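Local coordinates for protein ALDH21) (Physcomitrella patens subsp. patens, PDB 5MZ5) that acts as an NADP(+)-dependent succinic semialdehyde dehydrogenase of the aldehyde dehydrogenase family, and may also oxidise glyceraldehyde 3-phosphate without phosphorylation, at residues Glu105-Val108 / Ala109-Asn113; Gly225-Leu228 / His229-Glu233; Asn193-Ala196 / His197-Pro201. All blocks are in the same frame, centred on the assembly; numbering follows the deposited sequence.

Contact 1: Glu105-Val108 / Ala109-Asn113; sequences EKVV and AELKN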
loop_
_atom_site.group_PDB
_atom_site.type_symbol
_atom_site.label_atom_id
_atom_site.label_comp_id
_atom_site.label_asym_id
_atom_site.label_seq_id
_atom_site.Cartn_x
_atom_site.Cartn_y
_atom_site.Cartn_z
ATOM N N GLU A 105 16.394 8.203 -17.403
ATOM C CA GLU A 105 17.785 8.141 -16.951
ATOM C C GLU A 105 18.709 8.861 -17.928
ATOM O O GLU A 105 19.705 9.455 -17.500
ATOM C CB GLU A 105 18.246 6.690 -16.739
ATOM C CG GLU A 105 17.598 6.036 -15.531
ATOM C CD GLU A 105 18.048 4.611 -15.270
ATOM O OE1 GLU A 105 18.158 3.813 -16.230
ATOM O OE2 GLU A 105 18.276 4.289 -14.085
ATOM N N LYS A 106 18.380 8.807 -19.234
ATOM C CA LYS A 106 19.141 9.496 -20.272
ATOM C C LYS A 106 18.950 11.013 -20.144
ATOM O O LYS A 106 19.885 11.758 -20.388
ATOM C CB LYS A 106 18.780 8.985 -21.676
ATOM C CG LYS A 106 19.455 7.668 -22.008
ATOM C CD LYS A 106 19.006 7.139 -23.367
ATOM C CE LYS A 106 19.623 5.791 -23.658
ATOM N NZ LYS A 106 19.635 5.486 -25.116
ATOM N N VAL A 107 17.748 11.461 -19.706
ATOM C CA VAL A 107 17.460 12.878 -19.460
ATOM C C VAL A 107 18.315 13.340 -18.249
ATOM O O VAL A 107 18.958 14.379 -18.336
ATOM C CB VAL A 107 15.936 13.169 -19.253
ATOM C CG1 VAL A 107 15.690 14.633 -18.887
ATOM C CG2 VAL A 107 15.135 12.793 -20.488
ATOM N N VAL A 108 18.343 12.537 -17.160
ATOM C CA VAL A 108 19.143 12.793 -15.948
ATOM C C VAL A 108 20.635 13.005 -16.324
ATOM O O VAL A 108 21.219 14.021 -15.929
ATOM C CB VAL A 108 18.947 11.678 -14.880
ATOM C CG1 VAL A 108 19.991 11.758 -13.764
ATOM C CG2 VAL A 108 17.537 11.712 -14.298
ATOM N N ALA A 109 21.202 12.089 -17.145
ATOM C CA ALA A 109 22.589 12.117 -17.619
ATOM C C ALA A 109 22.906 13.364 -18.456
ATOM O O ALA A 109 23.958 13.978 -18.261
ATOM C CB ALA A 109 22.915 10.849 -18.406
ATOM N N GLU A 110 21.983 13.756 -19.347
ATOM C CA GLU A 110 22.147 14.952 -20.180
ATOM C C GLU A 110 22.025 16.256 -19.380
ATOM O O GLU A 110 22.764 17.198 -19.668
ATOM C CB GLU A 110 21.207 14.929 -21.382
ATOM C CG GLU A 110 21.894 14.530 -22.680
ATOM C CD GLU A 110 22.703 15.631 -23.345
ATOM O OE1 GLU A 110 22.088 16.534 -23.956
ATOM O OE2 GLU A 110 23.953 15.578 -23.278
ATOM N N LEU A 111 21.129 16.301 -18.363
ATOM C CA LEU A 111 20.990 17.464 -17.472
ATOM C C LEU A 111 22.265 17.690 -16.650
ATOM O O LEU A 111 22.690 18.827 -16.488
ATOM C CB LEU A 111 19.773 17.352 -16.546
ATOM C CG LEU A 111 18.384 17.411 -17.190
ATOM C CD1 LEU A 111 17.331 16.871 -16.247
ATOM C CD2 LEU A 111 18.022 18.814 -17.629
ATOM N N LYS A 112 22.893 16.605 -16.167
ATOM C CA LYS A 112 24.139 16.675 -15.398
ATOM C C LYS A 112 25.293 17.185 -16.262
ATOM O O LYS A 112 26.099 17.992 -15.804
ATOM C CB LYS A 112 24.488 15.299 -14.812
ATOM C CG LYS A 112 23.585 14.881 -13.667
ATOM C CD LYS A 112 23.927 13.486 -13.198
ATOM C CE LYS A 112 23.095 13.071 -12.001
ATOM N NZ LYS A 112 23.223 11.618 -11.732
ATOM N N ASN A 113 25.348 16.716 -17.519
ATOM C CA ASN A 113 26.361 17.025 -18.517
ATOM C C ASN A 113 26.307 18.480 -18.994
ATOM O O ASN A 113 27.346 19.076 -19.271
ATOM C CB ASN A 113 26.191 16.066 -19.702
ATOM C CG ASN A 113 27.409 15.951 -20.572
ATOM O OD1 ASN A 113 28.475 15.497 -20.138
ATOM N ND2 ASN A 113 27.268 16.345 -21.828
#
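Val-107 O takes the shortest polar bond of this contact, from Leu-111 N at 2.9 Å. The donor meets the carbonyl almost head-on, and the N-H points at the oxygen with an angle of 158°. The leucine side chain leans over the same oxygen, with Leu-111 CG 3.3 Å from Val-107 O. Its CD1 then reaches Val-107 CG1 at 3.8 Å, the two side chains lying alongside and pointing the same way. Val-107 holds CG1 anti to its own N (chi1 175°), on the carbonyl side, where this methyl can meet the leucine of the next turn. Val-108 and Lys-112 repeat the i/i+4 pairing. The extended lysine passes Val-108 CG1 with CE at 3.8 Å, and Lys-112 N bonds to Val-108 O at 3.1 Å. Ala-109 N and Glu-110 N complete the alpha-helical ladder to Glu-105 O and Lys-106 O. These turns belong to helix 97-113. Val-107 packs on helix 219-229, and Leu-111 on Ile-141 of helix 130-151. Lys-106 pairs with both Glu-232 and Glu-233, and Glu-110 with Lys-230. The chemistry implies an amphipathic helix: an apolar ridge packs on helices 130-151 and 219-229, while the charges beside it pair with the loop after the latter.

Contact 2: Gly225-Leu228 / His229-Glu233; sequences GEIL and HKIEE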
loop_
_atom_site.group_PDB
_atom_site.type_symbol
_atom_site.label_atom_id
_atom_site.label_comp_id
_atom_site.label_asym_id
_atom_site.label_seq_id
_atom_site.Cartn_x
_atom_site.Cartn_y
_atom_site.Cartn_z
ATOM N N GLY A 225 13.507 19.310 -24.934
ATOM C CA GLY A 225 13.153 18.881 -26.283
ATOM C C GLY A 225 14.346 18.375 -27.063
ATOM O O GLY A 225 14.251 17.318 -27.682
ATOM N N GLU A 226 15.506 19.086 -26.978
ATOM C CA GLU A 226 16.766 18.698 -27.627
ATOM C C GLU A 226 17.245 17.365 -27.058
ATOM O O GLU A 226 17.666 16.477 -27.810
ATOM C CB GLU A 226 17.865 19.745 -27.391
ATOM C CG GLU A 226 17.707 21.060 -28.123
ATOM C CD GLU A 226 18.648 22.155 -27.646
ATOM O OE1 GLU A 226 18.258 23.339 -27.750
ATOM O OE2 GLU A 226 19.759 21.838 -27.156
ATOM N N ILE A 227 17.196 17.246 -25.721
ATOM C CA ILE A 227 17.589 16.044 -24.992
ATOM C C ILE A 227 16.688 14.869 -25.428
ATOM O O ILE A 227 17.199 13.837 -25.828
ATOM C CB ILE A 227 17.547 16.304 -23.458
ATOM C CG1 ILE A 227 18.657 17.297 -23.037
ATOM C CG2 ILE A 227 17.592 14.984 -22.657
ATOM C CD1 ILE A 227 18.471 17.961 -21.679
ATOM N N LEU A 228 15.360 15.072 -25.415
ATOM C CA LEU A 228 14.373 14.058 -25.763
ATOM C C LEU A 228 14.472 13.571 -27.190
ATOM O O LEU A 228 14.295 12.384 -27.434
ATOM C CB LEU A 228 12.946 14.551 -25.445
ATOM C CG LEU A 228 12.575 14.688 -23.975
ATOM C CD1 LEU A 228 11.183 15.238 -23.841
ATOM C CD2 LEU A 228 12.706 13.355 -23.236
ATOM N N HIS A 229 14.785 14.484 -28.126
ATOM C CA HIS A 229 14.953 14.209 -29.550
ATOM C C HIS A 229 16.038 13.156 -29.825
ATOM O O HIS A 229 15.880 12.354 -30.732
ATOM C CB HIS A 229 15.246 15.529 -30.307
ATOM C CG HIS A 229 15.748 15.330 -31.705
ATOM N ND1 HIS A 229 14.949 14.743 -32.690
ATOM C CD2 HIS A 229 16.966 15.594 -32.232
ATOM C CE1 HIS A 229 15.706 14.677 -33.774
ATOM N NE2 HIS A 229 16.923 15.182 -33.552
ATOM N N LYS A 230 17.126 13.152 -29.037
ATOM C CA LYS A 230 18.250 12.224 -29.183
ATOM C C LYS A 230 17.996 10.853 -28.530
ATOM O O LYS A 230 18.848 9.976 -28.637
ATOM C CB LYS A 230 19.539 12.860 -28.608
ATOM C CG LYS A 230 20.000 14.140 -29.327
ATOM C CD LYS A 230 21.179 14.847 -28.594
ATOM C CE LYS A 230 20.794 15.604 -27.331
ATOM N NZ LYS A 230 21.888 16.472 -26.817
ATOM N N ILE A 231 16.833 10.652 -27.863
ATOM C CA ILE A 231 16.546 9.385 -27.181
ATOM C C ILE A 231 15.725 8.447 -28.088
ATOM O O ILE A 231 14.527 8.651 -28.303
ATOM C CB ILE A 231 15.938 9.596 -25.764
ATOM C CG1 ILE A 231 16.895 10.445 -24.888
ATOM C CG2 ILE A 231 15.609 8.243 -25.097
ATOM C CD1 ILE A 231 16.284 11.014 -23.619
ATOM N N GLU A 232 16.406 7.402 -28.589
ATOM C CA GLU A 232 15.904 6.383 -29.514
ATOM C C GLU A 232 14.750 5.542 -28.953
ATOM O O GLU A 232 13.864 5.177 -29.724
ATOM C CB GLU A 232 17.050 5.490 -30.038
ATOM C CG GLU A 232 17.868 4.782 -28.955
ATOM C CD GLU A 232 19.131 5.473 -28.462
ATOM O OE1 GLU A 232 19.059 6.645 -28.021
ATOM O OE2 GLU A 232 20.195 4.814 -28.477
ATOM N N GLU A 233 14.753 5.250 -27.624
ATOM C CA GLU A 233 13.714 4.479 -26.916
ATOM C C GLU A 233 12.344 5.165 -26.973
ATOM O O GLU A 233 11.318 4.489 -26.899
ATOM C CB GLU A 233 14.079 4.281 -25.432
ATOM C CG GLU A 233 15.179 3.272 -25.154
ATOM C CD GLU A 233 16.586 3.823 -25.047
ATOM O OE1 GLU A 233 16.874 4.880 -25.655
ATOM O OE2 GLU A 233 17.417 3.165 -24.382
HETATM O O HOH W 1 12.862 10.906 -29.230
#
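His-229 N donates to Gly-225 O at 2.9 Å, an ordinary i/i+4 helical bond. The next two backbone bonds are of another kind. Lys-230 N reaches back only three residues, to Ile-227 O, at 3.3 Å and with a bent N-H angle of 138°. Ile-231 N does the same to Leu-228 O, at 3.1 Å and straighter, 159°. In both, the N-H approaches from above the plane of the carbonyl. Leu-228 O has a second partner: a water sits 2.7 Å from it and also lies within bonding distance of Ile-231 O.

The change from four-residue to three-residue spacing is how the chain tightens as it leaves helix 219-229. It then runs as a loop toward strand 239-241, an outer strand of the parallel part of the Rossmann-type sheet.

Apolar contacts are few and loose. Ile-231 CD1 lies 4.3 Å from Ile-227 CG2 and equally far from Leu-228 CD2, so one methyl lies loosely beside both residues of the last turn. Ile-231 CG1 stands beside the backbone N (chi1 -58°), which carries CD1 back over Ile-227 O. Leu-228 also packs on Val-107 of helix 97-113.

Polar side chains make the third group. Lys-230 bends at its third torsion, and its CE comes to 3.3 Å from Glu-226 O. Its NZ stays 5.8 Å from Glu-226 OE2, without contact. Each charge has a mate in another part of the chain: Lys-230 NZ bridges to Glu-110, and Glu-226 OE2 to Arg-114. His-229 turns its ring away from the helix end, and its ND1 is hydrogen-bonded to Ser-46 O.

Contact 3: Asn193-Ala196 / His197-Pro201; sequences NLVA and HKVAP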
loop_
_atom_site.group_PDB
_atom_site.type_symbol
_atom_site.label_atom_id
_atom_site.label_comp_id
_atom_site.label_asym_id
_atom_site.label_seq_id
_atom_site.Cartn_x
_atom_site.Cartn_y
_atom_site.Cartn_z
ATOM N N ASN A 193 11.915 23.336 -13.840
ATOM C CA ASN A 193 11.356 22.460 -12.821
ATOM C C ASN A 193 9.852 22.242 -12.954
ATOM O O ASN A 193 9.403 21.110 -12.808
ATOM C CB ASN A 193 11.726 22.922 -11.398
ATOM C CG ASN A 193 11.316 21.922 -10.325
ATOM O OD1 ASN A 193 10.324 22.109 -9.625
ATOM N ND2 ASN A 193 11.950 20.774 -10.294
ATOM N N LEU A 194 9.077 23.296 -13.230
ATOM C CA LEU A 194 7.628 23.145 -13.329
ATOM C C LEU A 194 7.219 22.499 -14.657
ATOM O O LEU A 194 6.120 21.939 -14.744
ATOM C CB LEU A 194 6.857 24.435 -12.999
ATOM C CG LEU A 194 6.952 24.842 -11.488
ATOM C CD1 LEU A 194 6.329 26.220 -11.212
ATOM C CD2 LEU A 194 6.329 23.793 -10.573
ATOM N N VAL A 195 8.161 22.428 -15.621
ATOM C CA VAL A 195 7.986 21.669 -16.869
ATOM C C VAL A 195 8.249 20.190 -16.523
ATOM O O VAL A 195 7.427 19.322 -16.853
ATOM C CB VAL A 195 8.909 22.177 -18.008
ATOM C CG1 VAL A 195 9.038 21.135 -19.124
ATOM C CG2 VAL A 195 8.400 23.500 -18.560
ATOM N N ALA A 196 9.393 19.919 -15.830
ATOM C CA ALA A 196 9.816 18.580 -15.390
ATOM C C ALA A 196 8.709 17.865 -14.606
ATOM O O ALA A 196 8.476 16.681 -14.845
ATOM C CB ALA A 196 11.091 18.667 -14.545
ATOM N N HIS A 197 7.975 18.603 -13.739
ATOM C CA HIS A 197 6.888 18.049 -12.924
ATOM C C HIS A 197 5.655 17.605 -13.738
ATOM O O HIS A 197 4.757 16.968 -13.181
ATOM C CB HIS A 197 6.512 19.008 -11.781
ATOM C CG HIS A 197 7.365 18.800 -10.564
ATOM N ND1 HIS A 197 7.262 17.642 -9.793
ATOM C CD2 HIS A 197 8.327 19.592 -10.034
ATOM C CE1 HIS A 197 8.132 17.787 -8.815
ATOM N NE2 HIS A 197 8.797 18.942 -8.921
ATOM N N LYS A 198 5.629 17.899 -15.050
ATOM C CA LYS A 198 4.569 17.448 -15.957
ATOM C C LYS A 198 5.128 16.396 -16.926
ATOM O O LYS A 198 4.532 15.327 -17.092
ATOM C CB LYS A 198 3.951 18.630 -16.738
ATOM C CG LYS A 198 3.282 19.668 -15.860
ATOM C CD LYS A 198 2.608 20.752 -16.700
ATOM C CE LYS A 198 2.055 21.890 -15.865
ATOM N NZ LYS A 198 1.152 21.423 -14.761
ATOM N N VAL A 199 6.279 16.694 -17.536
ATOM C CA VAL A 199 6.971 15.871 -18.542
ATOM C C VAL A 199 7.518 14.537 -17.964
ATOM O O VAL A 199 7.292 13.494 -18.573
ATOM C CB VAL A 199 8.073 16.687 -19.270
ATOM C CG1 VAL A 199 9.033 15.790 -20.065
ATOM C CG2 VAL A 199 7.457 17.767 -20.154
ATOM N N ALA A 200 8.232 14.576 -16.819
ATOM C CA ALA A 200 8.815 13.362 -16.203
ATOM C C ALA A 200 7.714 12.342 -15.842
ATOM O O ALA A 200 7.840 11.217 -16.294
ATOM C CB ALA A 200 9.686 13.720 -14.998
ATOM N N PRO A 201 6.575 12.708 -15.170
ATOM C CA PRO A 201 5.503 11.710 -14.950
ATOM C C PRO A 201 4.813 11.186 -16.225
ATOM O O PRO A 201 4.441 10.017 -16.246
ATOM C CB PRO A 201 4.521 12.427 -14.008
ATOM C CG PRO A 201 4.819 13.841 -14.129
ATOM C CD PRO A 201 6.257 13.983 -14.481
HETATM O O HOH W 2 3.911 22.223 -12.913
#
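Val-195 O is gripped by two backbone donors, Lys-198 N and Val-199 N, both at 2.9 Å. The valine N-H is almost straight (175°) and comes nearly end-on to the carbonyl. The lysine donor stands above the carbonyl plane. Asn-193 O accepts from His-197 N, and Ala-196 O from Ala-200 N at 2.9 Å. Pro-201 has no N-H to give and sets its CD 3.5 Å from Ala-196 O. Leu-194 O is served by a water at 2.9 Å, which also receives a weak bond from Lys-198 NZ. That ammonium is further held by Thr-262, Thr-264 and Glu-492. The helix, 193-205, is the crossover of a beta-alpha-beta unit between strands 182-185 and 209-212, as expected of a Rossmann-type domain. Val-195 touches Ser-186, which binds NADP(+). Asn-193 OD1 meets the edge of the His-197 ring, in its plane, 3.2 Å from CD2, with amide and ring planes 82° apart. Asn-193 holds CG opposite its N (chi1 -172°), which brings OD1 to that ring. His-197 NE2 bonds to Asp-477, while Asn-193 OD1 bonds to a glycerol. With an alanine for Asn-193, the ring edge would probably lose its polar neighbour, leaving a gap beside CD2 and more reliance on Asp-477.

Contact 3 is the core member, wholly buried and about 9 Å from the chain centre. Contacts 1 and 2 lie farther out, at about 21 and 23 Å, and are partly buried. These two touch each other: Val-107 CG2 meets Leu-228 CD2 of helix 219-229 at 3.7 Å, and three salt bridges tie helix 97-113 to the loop that follows helix 219-229. Contact 3 touches neither, yet Phe-144 of helix 130-151 packs on both Val-108 and Ala-196. The chemistry follows the place. Outer charges pair between contacts 1 and 2, whereas the buried contact 3 satisfies its lysine and backbone oxygens within the core.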